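Local structure of thiazoline oxidase/subtilisin-like protease (Prochloron didemni, 4H6X) at residues R158-A163 / Q190-C195; I250-E255 / S274-V279. The protein is a subtilisin-like serine protease of patellamide maturation, probably cleaving the precursor peptide and closing it into a ring by transamidation. All coordinates share one frame; numbering follows the deposited sequence.

Contact 1 (R158-A163 / Q190-C195)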
ATOM      1  N   ARG A 158      -6.678 -15.979   8.704  1.00 23.82           N
ATOM      2  CA  ARG A 158      -8.016 -15.560   9.131  1.00 23.06           C
ATOM      3  C   ARG A 158      -8.372 -14.161   8.587  1.00 21.44           C
ATOM      4  O   ARG A 158      -9.498 -13.924   8.145  1.00 21.26           O
ATOM      5  CB  ARG A 158      -8.103 -15.605  10.656  1.00 21.55           C
ATOM      6  CG  ARG A 158      -7.921 -17.009  11.227  1.00 21.83           C
ATOM      7  CD  ARG A 158      -8.053 -17.010  12.751  1.00 22.02           C
ATOM      8  NE  ARG A 158      -9.449 -16.885  13.201  1.00 23.18           N
ATOM      9  CZ  ARG A 158      -9.834 -16.936  14.483  1.00 23.65           C
ATOM     10  NH1 ARG A 158      -8.932 -17.083  15.463  1.00 23.01           N
ATOM     11  NH2 ARG A 158     -11.124 -16.842  14.787  1.00 23.49           N
ATOM     12  N   ALA A 159      -7.415 -13.240   8.646  1.00 21.38           N
ATOM     13  CA  ALA A 159      -7.609 -11.895   8.088  1.00 21.00           C
ATOM     14  C   ALA A 159      -7.924 -11.908   6.579  1.00 20.41           C
ATOM     15  O   ALA A 159      -8.782 -11.160   6.106  1.00 20.11           O
ATOM     16  CB  ALA A 159      -6.397 -11.028   8.378  1.00 20.09           C
ATOM     17  N   ILE A 160      -7.199 -12.738   5.834  1.00 20.12           N
ATOM     18  CA  ILE A 160      -7.388 -12.854   4.380  1.00 20.85           C
ATOM     19  C   ILE A 160      -8.787 -13.417   4.068  1.00 22.08           C
ATOM     20  O   ILE A 160      -9.486 -12.856   3.221  1.00 20.97           O
ATOM     21  CB  ILE A 160      -6.235 -13.654   3.726  1.00 20.59           C
ATOM     22  CG1 ILE A 160      -4.964 -12.793   3.704  1.00 21.92           C
ATOM     23  CG2 ILE A 160      -6.576 -14.102   2.295  1.00 20.66           C
ATOM     24  CD1 ILE A 160      -3.684 -13.587   3.468  1.00 22.24           C
ATOM     25  N   ASP A 161      -9.207 -14.481   4.780  1.00 21.65           N
ATOM     26  CA  ASP A 161     -10.555 -15.045   4.576  1.00 22.14           C
ATOM     27  C   ASP A 161     -11.587 -13.977   4.825  1.00 21.71           C
ATOM     28  O   ASP A 161     -12.559 -13.891   4.088  1.00 21.30           O
ATOM     29  CB  ASP A 161     -10.861 -16.251   5.495  1.00 22.50           C
ATOM     30  CG  ASP A 161     -10.113 -17.498   5.093  1.00 24.08           C
ATOM     31  OD1 ASP A 161      -9.849 -17.666   3.882  1.00 25.16           O
ATOM     32  OD2 ASP A 161      -9.768 -18.296   5.990  1.00 24.42           O
ATOM     33  N   LEU A 162     -11.402 -13.179   5.891  1.00 21.09           N
ATOM     34  CA  LEU A 162     -12.324 -12.075   6.149  1.00 20.92           C
ATOM     35  C   LEU A 162     -12.293 -11.017   5.027  1.00 20.98           C
ATOM     36  O   LEU A 162     -13.332 -10.558   4.571  1.00 20.74           O
ATOM     37  CB  LEU A 162     -12.048 -11.415   7.516  1.00 21.29           C
ATOM     38  CG  LEU A 162     -13.015 -10.283   7.925  1.00 21.10           C
ATOM     39  CD1 LEU A 162     -14.482 -10.729   7.871  1.00 21.38           C
ATOM     40  CD2 LEU A 162     -12.646  -9.777   9.317  1.00 20.11           C
ATOM     41  N   ALA A 163     -11.096 -10.605   4.623  1.00 21.09           N
ATOM     42  CA  ALA A 163     -10.933  -9.633   3.535  1.00 21.59           C
ATOM     43  C   ALA A 163     -11.663 -10.076   2.257  1.00 22.22           C
ATOM     44  O   ALA A 163     -12.302  -9.252   1.596  1.00 21.30           O
ATOM     45  CB  ALA A 163      -9.460  -9.418   3.241  1.00 21.32           C
ATOM     46  N   GLN A 190      -2.836 -21.819   1.715  1.00 33.72           N
ATOM     47  CA  GLN A 190      -4.160 -22.090   1.130  1.00 35.06           C
ATOM     48  C   GLN A 190      -5.011 -20.833   0.992  1.00 32.20           C
ATOM     49  O   GLN A 190      -5.741 -20.701   0.027  1.00 30.75           O
ATOM     50  CB  GLN A 190      -4.945 -23.128   1.940  1.00 37.63           C
ATOM     51  CG  GLN A 190      -4.343 -24.523   1.923  1.00 46.88           C
ATOM     52  CD  GLN A 190      -5.270 -25.561   2.533  1.00 52.84           C
ATOM     53  OE1 GLN A 190      -6.474 -25.592   2.242  1.00 54.64           O
ATOM     54  NE2 GLN A 190      -4.713 -26.422   3.384  1.00 55.70           N
ATOM     55  N   ALA A 191      -4.946 -19.935   1.978  1.00 30.01           N
ATOM     56  CA  ALA A 191      -5.681 -18.671   1.907  1.00 29.85           C
ATOM     57  C   ALA A 191      -5.184 -17.811   0.741  1.00 29.14           C
ATOM     58  O   ALA A 191      -5.971 -17.133   0.085  1.00 28.26           O
ATOM     59  CB  ALA A 191      -5.559 -17.902   3.217  1.00 30.84           C
ATOM     60  N   ILE A 192      -3.873 -17.834   0.509  1.00 31.08           N
ATOM     61  CA  ILE A 192      -3.275 -17.075  -0.593  1.00 33.16           C
ATOM     62  C   ILE A 192      -3.768 -17.653  -1.918  1.00 32.48           C
ATOM     63  O   ILE A 192      -4.157 -16.904  -2.809  1.00 32.90           O
ATOM     64  CB  ILE A 192      -1.727 -17.098  -0.567  1.00 34.35           C
ATOM     65  CG1 ILE A 192      -1.161 -16.482   0.732  1.00 35.04           C
ATOM     66  CG2 ILE A 192      -1.160 -16.373  -1.787  1.00 33.79           C
ATOM     67  CD1 ILE A 192      -1.328 -14.984   0.842  1.00 36.39           C
ATOM     68  N   LYS A 193      -3.769 -18.983  -2.030  1.00 34.01           N
ATOM     69  CA  LYS A 193      -4.289 -19.656  -3.229  1.00 35.33           C
ATOM     70  C   LYS A 193      -5.761 -19.345  -3.484  1.00 35.31           C
ATOM     71  O   LYS A 193      -6.157 -19.126  -4.630  1.00 36.83           O
ATOM     72  CB  LYS A 193      -4.081 -21.171  -3.164  1.00 38.76           C
ATOM     73  CG  LYS A 193      -4.374 -21.859  -4.487  1.00 39.36           C
ATOM     74  CD  LYS A 193      -4.326 -23.374  -4.367  1.00 42.64           C
ATOM     75  CE  LYS A 193      -4.553 -24.038  -5.720  1.00 43.78           C
ATOM     76  NZ  LYS A 193      -5.899 -23.717  -6.274  1.00 43.32           N
ATOM     77  N   LYS A 194      -6.567 -19.316  -2.422  1.00 31.35           N
ATOM     78  CA  LYS A 194      -7.983 -18.966  -2.558  1.00 31.18           C
ATOM     79  C   LYS A 194      -8.193 -17.563  -3.154  1.00 29.64           C
ATOM     80  O   LYS A 194      -9.147 -17.343  -3.906  1.00 29.56           O
ATOM     81  CB  LYS A 194      -8.727 -19.123  -1.215  1.00 32.00           C
ATOM     82  CG  LYS A 194     -10.223 -18.822  -1.288  1.00 35.39           C
ATOM     83  CD  LYS A 194     -11.001 -19.368  -0.093  1.00 36.25           C
ATOM     84  CE  LYS A 194     -12.508 -19.334  -0.342  1.00 37.46           C
ATOM     85  NZ  LYS A 194     -13.306 -19.775   0.845  1.00 35.66           N
ATOM     86  N   CYS A 195      -7.314 -16.620  -2.805  1.00 29.77           N
ATOM     87  CA  CYS A 195      -7.352 -15.286  -3.408  1.00 29.96           C
ATOM     88  C   CYS A 195      -7.171 -15.399  -4.928  1.00 30.25           C
ATOM     89  O   CYS A 195      -8.000 -14.912  -5.693  1.00 27.93           O
ATOM     90  CB  CYS A 195      -6.280 -14.374  -2.803  1.00 29.32           C
ATOM     91  SG  CYS A 195      -6.596 -13.902  -1.082  1.00 28.99           S
TER
HETATM   92  O   HOH W   1     -12.250 -17.911   2.632  1.00 28.69           O
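Ile160 and Ala191 set the register, their CA atoms 6.5 Å apart, where two helices run side by side in nearly the same direction, with axes 9.4 Å and 20° apart. Ile160 carries most of the contact through two branches. With CG1 turned beside the backbone N (chi1 -73°), CG2 is left anti to that N and wedges into the notch between Ala191 and Cys195, one helical turn apart, meeting SG of Cys195 closely at 3.4 Å and CB of Ala191 at 4.0 Å. The other branch runs on in an extended line to CD1, which meets CD1 of Ile192 at 3.8 Å. Ile192 starts off heading away from the neighbouring helix, and the bend at its second torsion (chi2 -71°) brings the methyl back. The helices belong to successive beta-alpha-beta crossovers of the parallel sheet and lie on the same face of it, on either side of strand 170-173 in the chain; both Ile160 and Cys195 also rest on Ile171 of that strand. Further from the sheet the contact turns polar and solvent-facing. The charged atoms Asp161 OD1 and Lys194 NZ stay 5.1 Å apart, and a water joins them, donating to OD1 of Asp161 at 2.7 Å and accepting from NZ of Lys194 at 2.8 Å.

Contact 2 (I250-E255 / S274-V279)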
ATOM      1  N   ILE A 250       8.060  -7.013  -8.622  1.00 30.14           N
ATOM      2  CA  ILE A 250       8.206  -5.780  -9.370  1.00 30.28           C
ATOM      3  C   ILE A 250       8.858  -4.734  -8.448  1.00 32.46           C
ATOM      4  O   ILE A 250       8.654  -4.745  -7.225  1.00 29.74           O
ATOM      5  CB  ILE A 250       6.837  -5.316  -9.974  1.00 31.14           C
ATOM      6  CG1 ILE A 250       7.035  -4.277 -11.092  1.00 30.60           C
ATOM      7  CG2 ILE A 250       5.885  -4.790  -8.899  1.00 30.32           C
ATOM      8  CD1 ILE A 250       5.825  -4.074 -11.982  1.00 31.75           C
ATOM      9  N   LEU A 251       9.682  -3.873  -9.038  1.00 31.90           N
ATOM     10  CA  LEU A 251      10.315  -2.771  -8.334  1.00 33.35           C
ATOM     11  C   LEU A 251       9.478  -1.518  -8.488  1.00 32.35           C
ATOM     12  O   LEU A 251       8.954  -1.250  -9.569  1.00 31.23           O
ATOM     13  CB  LEU A 251      11.702  -2.492  -8.915  1.00 37.48           C
ATOM     14  CG  LEU A 251      12.988  -2.956  -8.236  1.00 41.25           C
ATOM     15  CD1 LEU A 251      14.125  -2.060  -8.724  1.00 46.17           C
ATOM     16  CD2 LEU A 251      12.902  -2.884  -6.722  1.00 42.08           C
ATOM     17  N   ALA A 252       9.356  -0.748  -7.408  1.00 31.38           N
ATOM     18  CA  ALA A 252       8.678   0.543  -7.462  1.00 28.73           C
ATOM     19  C   ALA A 252       9.385   1.537  -6.518  1.00 29.83           C
ATOM     20  O   ALA A 252      10.168   1.113  -5.665  1.00 29.05           O
ATOM     21  CB  ALA A 252       7.216   0.372  -7.094  1.00 28.40           C
ATOM     22  N   PRO A 253       9.150   2.856  -6.689  1.00 30.33           N
ATOM     23  CA  PRO A 253       9.741   3.810  -5.742  1.00 31.36           C
ATOM     24  C   PRO A 253       9.438   3.416  -4.288  1.00 31.37           C
ATOM     25  O   PRO A 253       8.266   3.274  -3.908  1.00 30.15           O
ATOM     26  CB  PRO A 253       9.028   5.127  -6.075  1.00 30.85           C
ATOM     27  CG  PRO A 253       8.603   4.982  -7.499  1.00 29.64           C
ATOM     28  CD  PRO A 253       8.261   3.529  -7.658  1.00 30.59           C
ATOM     29  N   GLY A 254      10.493   3.217  -3.504  1.00 31.73           N
ATOM     30  CA  GLY A 254      10.361   2.907  -2.076  1.00 34.82           C
ATOM     31  C   GLY A 254      11.140   3.844  -1.163  1.00 35.54           C
ATOM     32  O   GLY A 254      11.108   3.698   0.062  1.00 36.10           O
ATOM     33  N   GLU A 255      11.841   4.808  -1.755  1.00 36.29           N
ATOM     34  CA  GLU A 255      12.660   5.730  -0.985  1.00 37.11           C
ATOM     35  C   GLU A 255      12.022   7.117  -0.914  1.00 35.72           C
ATOM     36  O   GLU A 255      11.629   7.680  -1.930  1.00 35.70           O
ATOM     37  CB  GLU A 255      14.070   5.797  -1.581  1.00 40.67           C
ATOM     38  CG  GLU A 255      15.045   6.675  -0.816  1.00 44.95           C
ATOM     39  CD  GLU A 255      16.474   6.555  -1.323  1.00 51.08           C
ATOM     40  OE1 GLU A 255      16.676   6.295  -2.527  1.00 49.24           O
ATOM     41  OE2 GLU A 255      17.405   6.730  -0.506  1.00 56.27           O
ATOM     42  N   SER A 274       8.056  -1.863   2.106  1.00 32.99           N
ATOM     43  CA  SER A 274       6.658  -1.692   2.477  1.00 31.31           C
ATOM     44  C   SER A 274       6.151  -0.272   2.218  1.00 30.10           C
ATOM     45  O   SER A 274       4.967   0.001   2.393  1.00 30.03           O
ATOM     46  CB  SER A 274       6.410  -2.137   3.924  1.00 31.41           C
ATOM     47  OG  SER A 274       6.856  -1.170   4.841  1.00 30.06           O
ATOM     48  N   MET A 275       7.051   0.616   1.785  1.00 30.29           N
ATOM     49  CA  MET A 275       6.682   1.938   1.260  1.00 29.90           C
ATOM     50  C   MET A 275       6.422   1.842  -0.251  1.00 28.36           C
ATOM     51  O   MET A 275       5.592   2.562  -0.800  1.00 28.73           O
ATOM     52  CB  MET A 275       7.796   2.957   1.533  1.00 34.09           C
ATOM     53  CG  MET A 275       8.062   3.248   3.005  1.00 36.90           C
ATOM     54  SD  MET A 275       6.570   3.904   3.750  1.00 46.50           S
ATOM     55  CE  MET A 275       6.052   2.503   4.744  1.00 39.89           C
ATOM     56  N   ALA A 276       7.132   0.937  -0.912  1.00 26.23           N
ATOM     57  CA  ALA A 276       6.954   0.706  -2.347  1.00 25.25           C
ATOM     58  C   ALA A 276       5.695  -0.112  -2.664  1.00 23.82           C
ATOM     59  O   ALA A 276       5.038   0.151  -3.656  1.00 25.37           O
ATOM     60  CB  ALA A 276       8.192   0.033  -2.933  1.00 23.89           C
ATOM     61  N   ALA A 277       5.365  -1.099  -1.830  1.00 23.41           N
ATOM     62  CA  ALA A 277       4.145  -1.935  -2.044  1.00 23.22           C
ATOM     63  C   ALA A 277       2.838  -1.151  -2.207  1.00 23.11           C
ATOM     64  O   ALA A 277       2.086  -1.438  -3.128  1.00 24.71           O
ATOM     65  CB  ALA A 277       4.006  -3.005  -0.949  1.00 21.69           C
ATOM     66  N   PRO A 278       2.556  -0.157  -1.327  1.00 23.65           N
ATOM     67  CA  PRO A 278       1.300   0.577  -1.521  1.00 23.77           C
ATOM     68  C   PRO A 278       1.236   1.342  -2.833  1.00 23.73           C
ATOM     69  O   PRO A 278       0.138   1.542  -3.360  1.00 24.28           O
ATOM     70  CB  PRO A 278       1.239   1.567  -0.342  1.00 24.02           C
ATOM     71  CG  PRO A 278       2.529   1.463   0.378  1.00 24.15           C
ATOM     72  CD  PRO A 278       3.240   0.220  -0.076  1.00 24.09           C
ATOM     73  N   VAL A 279       2.382   1.785  -3.347  1.00 24.69           N
ATOM     74  CA  VAL A 279       2.409   2.448  -4.657  1.00 24.98           C
ATOM     75  C   VAL A 279       1.833   1.461  -5.710  1.00 25.16           C
ATOM     76  O   VAL A 279       0.987   1.830  -6.518  1.00 25.79           O
ATOM     77  CB  VAL A 279       3.835   2.947  -5.026  1.00 25.98           C
ATOM     78  CG1 VAL A 279       3.857   3.553  -6.421  1.00 26.06           C
ATOM     79  CG2 VAL A 279       4.340   3.990  -4.022  1.00 26.65           C
TER
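With CG1 anti to the backbone N (chi1 176°), Val279 is left with its CG2 branch beside that N, from where it approaches Pro253 O to 4.0 Å; Met275 offers Gly254 O its CB, at 3.7 Å, and bends at chi2 (-60°) and chi3, which takes its end towards His109 and His112 of helix 101-118. Between them sits Ala276. Its CB lies 3.4 Å from Pro253 O and 3.5 Å from Ala252 O, and 3.7 Å from Gly254 CA, where the absence of a side chain lets the helix come close. Residues 250-253, part of the edge strand of the parallel sheet, cross the helical segment 274-279 nearly at right angles (97°). Residues 274-278 supply the Ser-Met-Ala-Ala-Pro part of the Gly-Thr-Ser-Met-Ala-Ala-Pro signature of subtilases: Ser274 hydrogen-bonds His109, consistent with a Ser-His-Asp triad completed by Asp39, and Pro278, having no N-H, kinks the helix. Pro253 O is buried here without a hydrogen-bonding partner in the model; what it meets is CA of Ala276, 3.3 Å away in a bent CA-H...O contact. Ala252 adds its methyl, 4.3 Å from CB of Ala276.

Overall arrangement
Contact 1 closes along the chain before contact 2 opens; its helices and the helix of contact 2 lie on opposite faces of the seven-stranded parallel sheet of the subtilisin-like fold. Contact 1 pairs helices 154-165 and 187-197, about 18 Å from the centre of the chain; contact 2 sets the edge strand 249-253 against the start of helix 273-293, about 8 Å from that centre. Their centres are about 23 Å apart and their nearest atoms about 13 Å. The sheet is thus covered from both sides: contact 1 belongs to a partly solvent-exposed helical layer, while contact 2 is buried and its helix carries the probable nucleophile, Ser274, in its first turn.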